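Local coordinates for adenosine monophosphate-protein transferase FICD homolog (Caenorhabditis elegans, PDB 5JJ6) that is a homolog of FICD and belongs to the Fic/DOC (Fido) family of largely helical proteins, at residues I269-L274 / T287-L292. Residues are numbered along the deposited sequence; the frame is centred on the assembly and turned at random.
Sequences IAHYKL and TARLLL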
loop_
_atom_site.group_PDB
_atom_site.type_symbol
_atom_site.label_atom_id
_atom_site.label_comp_id
_atom_site.label_asym_id
_atom_site.label_seq_id
_atom_site.Cartn_x
_atom_site.Cartn_y
_atom_site.Cartn_z
ATOM N N ILE B 269 26.256 -13.101 -3.741
ATOM C CA ILE B 269 26.920 -11.810 -3.699
ATOM C C ILE B 269 25.910 -10.684 -3.961
ATOM O O ILE B 269 25.978 -9.623 -3.342
ATOM C CB ILE B 269 28.087 -11.735 -4.716
ATOM C CG1 ILE B 269 29.175 -12.742 -4.367
ATOM C CG2 ILE B 269 28.688 -10.331 -4.762
ATOM C CD1 ILE B 269 30.213 -12.897 -5.466
ATOM N N ALA B 270 24.973 -10.926 -4.871
ATOM C CA ALA B 270 23.911 -9.963 -5.130
ATOM C C ALA B 270 23.115 -9.671 -3.863
ATOM O O ALA B 270 22.951 -8.510 -3.463
ATOM C CB ALA B 270 23.010 -10.470 -6.194
ATOM N N HIS B 271 22.616 -10.740 -3.250
ATOM C CA HIS B 271 21.913 -10.650 -1.984
ATOM C C HIS B 271 22.678 -9.799 -0.978
ATOM O O HIS B 271 22.119 -8.890 -0.356
ATOM C CB HIS B 271 21.698 -12.038 -1.405
ATOM C CG HIS B 271 20.938 -12.040 -0.120
ATOM N ND1 HIS B 271 21.442 -11.506 1.046
ATOM C CD2 HIS B 271 19.717 -12.534 0.191
ATOM C CE1 HIS B 271 20.558 -11.654 2.014
ATOM N NE2 HIS B 271 19.504 -12.280 1.524
ATOM N N TYR B 272 23.965 -10.107 -0.836
ATOM C CA TYR B 272 24.830 -9.453 0.137
ATOM C C TYR B 272 24.985 -7.959 -0.153
ATOM O O TYR B 272 24.842 -7.112 0.737
ATOM C CB TYR B 272 26.216 -10.117 0.139
ATOM C CG TYR B 272 27.192 -9.480 1.103
ATOM C CD1 TYR B 272 26.949 -9.501 2.474
ATOM C CD2 TYR B 272 28.326 -8.820 0.647
ATOM C CE1 TYR B 272 27.819 -8.914 3.368
ATOM C CE2 TYR B 272 29.208 -8.219 1.535
ATOM C CZ TYR B 272 28.944 -8.273 2.898
ATOM O OH TYR B 272 29.799 -7.685 3.808
ATOM N N LYS B 273 25.283 -7.648 -1.407
ATOM C CA LYS B 273 25.471 -6.271 -1.826
ATOM C C LYS B 273 24.213 -5.437 -1.594
ATOM O O LYS B 273 24.287 -4.340 -1.033
ATOM C CB LYS B 273 25.890 -6.201 -3.299
ATOM C CG LYS B 273 27.310 -6.753 -3.589
ATOM C CD LYS B 273 27.813 -6.304 -4.968
ATOM C CE LYS B 273 27.984 -4.788 -4.944
ATOM N NZ LYS B 273 28.072 -4.170 -6.289
ATOM N N LEU B 274 23.062 -5.960 -2.010
ATOM C CA LEU B 274 21.809 -5.237 -1.834
ATOM C C LEU B 274 21.503 -5.040 -0.341
ATOM O O LEU B 274 21.145 -3.938 0.094
ATOM C CB LEU B 274 20.641 -5.971 -2.518
ATOM C CG LEU B 274 19.297 -5.218 -2.496
ATOM C CD1 LEU B 274 19.386 -3.882 -3.205
ATOM C CD2 LEU B 274 18.194 -6.030 -3.088
ATOM N N THR B 287 13.308 -8.165 -0.561
ATOM C CA THR B 287 13.664 -7.813 -1.925
ATOM C C THR B 287 14.987 -8.452 -2.332
ATOM O O THR B 287 15.163 -8.837 -3.479
ATOM C CB THR B 287 13.742 -6.298 -2.098
ATOM O OG1 THR B 287 12.568 -5.702 -1.529
ATOM C CG2 THR B 287 13.851 -5.931 -3.583
ATOM N N ALA B 288 15.915 -8.538 -1.386
ATOM C CA ALA B 288 17.214 -9.188 -1.584
ATOM C C ALA B 288 17.076 -10.687 -1.851
ATOM O O ALA B 288 17.812 -11.253 -2.667
ATOM C CB ALA B 288 18.104 -8.951 -0.385
ATOM N N ARG B 289 16.199 -11.347 -1.101
ATOM C CA ARG B 289 15.970 -12.762 -1.341
ATOM C C ARG B 289 15.304 -12.917 -2.691
ATOM O O ARG B 289 15.510 -13.906 -3.401
ATOM C CB ARG B 289 15.140 -13.408 -0.224
ATOM C CG ARG B 289 15.877 -13.455 1.091
ATOM C CD ARG B 289 15.169 -14.255 2.161
ATOM N NE ARG B 289 13.974 -13.611 2.688
ATOM C CZ ARG B 289 13.997 -12.570 3.513
ATOM N NH1 ARG B 289 15.160 -12.047 3.881
ATOM N NH2 ARG B 289 12.860 -12.048 3.953
ATOM N N LEU B 290 14.492 -11.929 -3.038
ATOM C CA LEU B 290 13.801 -11.950 -4.312
ATOM C C LEU B 290 14.814 -11.871 -5.441
ATOM O O LEU B 290 14.771 -12.653 -6.382
ATOM C CB LEU B 290 12.799 -10.806 -4.391
ATOM C CG LEU B 290 11.538 -11.067 -5.207
ATOM C CD1 LEU B 290 10.803 -12.300 -4.714
ATOM C CD2 LEU B 290 10.664 -9.836 -5.138
ATOM N N LEU B 291 15.742 -10.930 -5.310
ATOM C CA LEU B 291 16.800 -10.691 -6.285
ATOM C C LEU B 291 17.662 -11.931 -6.458
ATOM O O LEU B 291 17.976 -12.339 -7.591
ATOM C CB LEU B 291 17.664 -9.516 -5.836
ATOM C CG LEU B 291 18.794 -9.160 -6.789
ATOM C CD1 LEU B 291 18.261 -9.051 -8.206
ATOM C CD2 LEU B 291 19.461 -7.864 -6.356
ATOM N N LEU B 292 18.033 -12.519 -5.321
ATOM C CA LEU B 292 18.723 -13.796 -5.298
ATOM C C LEU B 292 17.989 -14.764 -6.202
ATOM O O LEU B 292 18.567 -15.331 -7.151
ATOM C CB LEU B 292 18.780 -14.345 -3.872
ATOM C CG LEU B 292 19.590 -15.594 -3.513
ATOM C CD1 LEU B 292 19.729 -15.644 -2.018
ATOM C CD2 LEU B 292 18.939 -16.876 -3.988
#
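With CG anti to the backbone N in both His271 (chi1 -178°) and Leu274 (chi1 -175°), two side chains one helical turn apart reach from 269-274 to 287-292, and Ala288 sits between them. Its methyl lies over one face of the imidazole, a CH-pi contact of 4.1 Å from Ala288 CB to the centroid of the His271 ring, while Leu274 CD2 stands 4.0 Å from Ala288 CB. At the ring edge His271 NE2 meets Arg289 CG in plane, at 3.8 Å, and Leu292 CD1 approaches His271 CD2 obliquely. Leu274 CD2 also touches Leu291 CD2, which Ala270 CB borders too. The small Ala288 is consistent with the close approach, 4.9 Å between the CA atoms of His271 and Ala288. The segment axes run nearly antiparallel, at 156°, in a helical hairpin that brackets the Fic signature loop; Arg289 is the last arginine of that motif.

No hydrogen bond joins the segments directly; the polar link is made through Tyr314, whose OH bonds both His271 NE2 and Arg289 NH1, while Arg289 NH2 bonds Thr144 O. The direct contact between the helices is thus apolar and CH-pi, and a shared hydroxyl ties imidazole and guanidinium to one group, setting their relative positions.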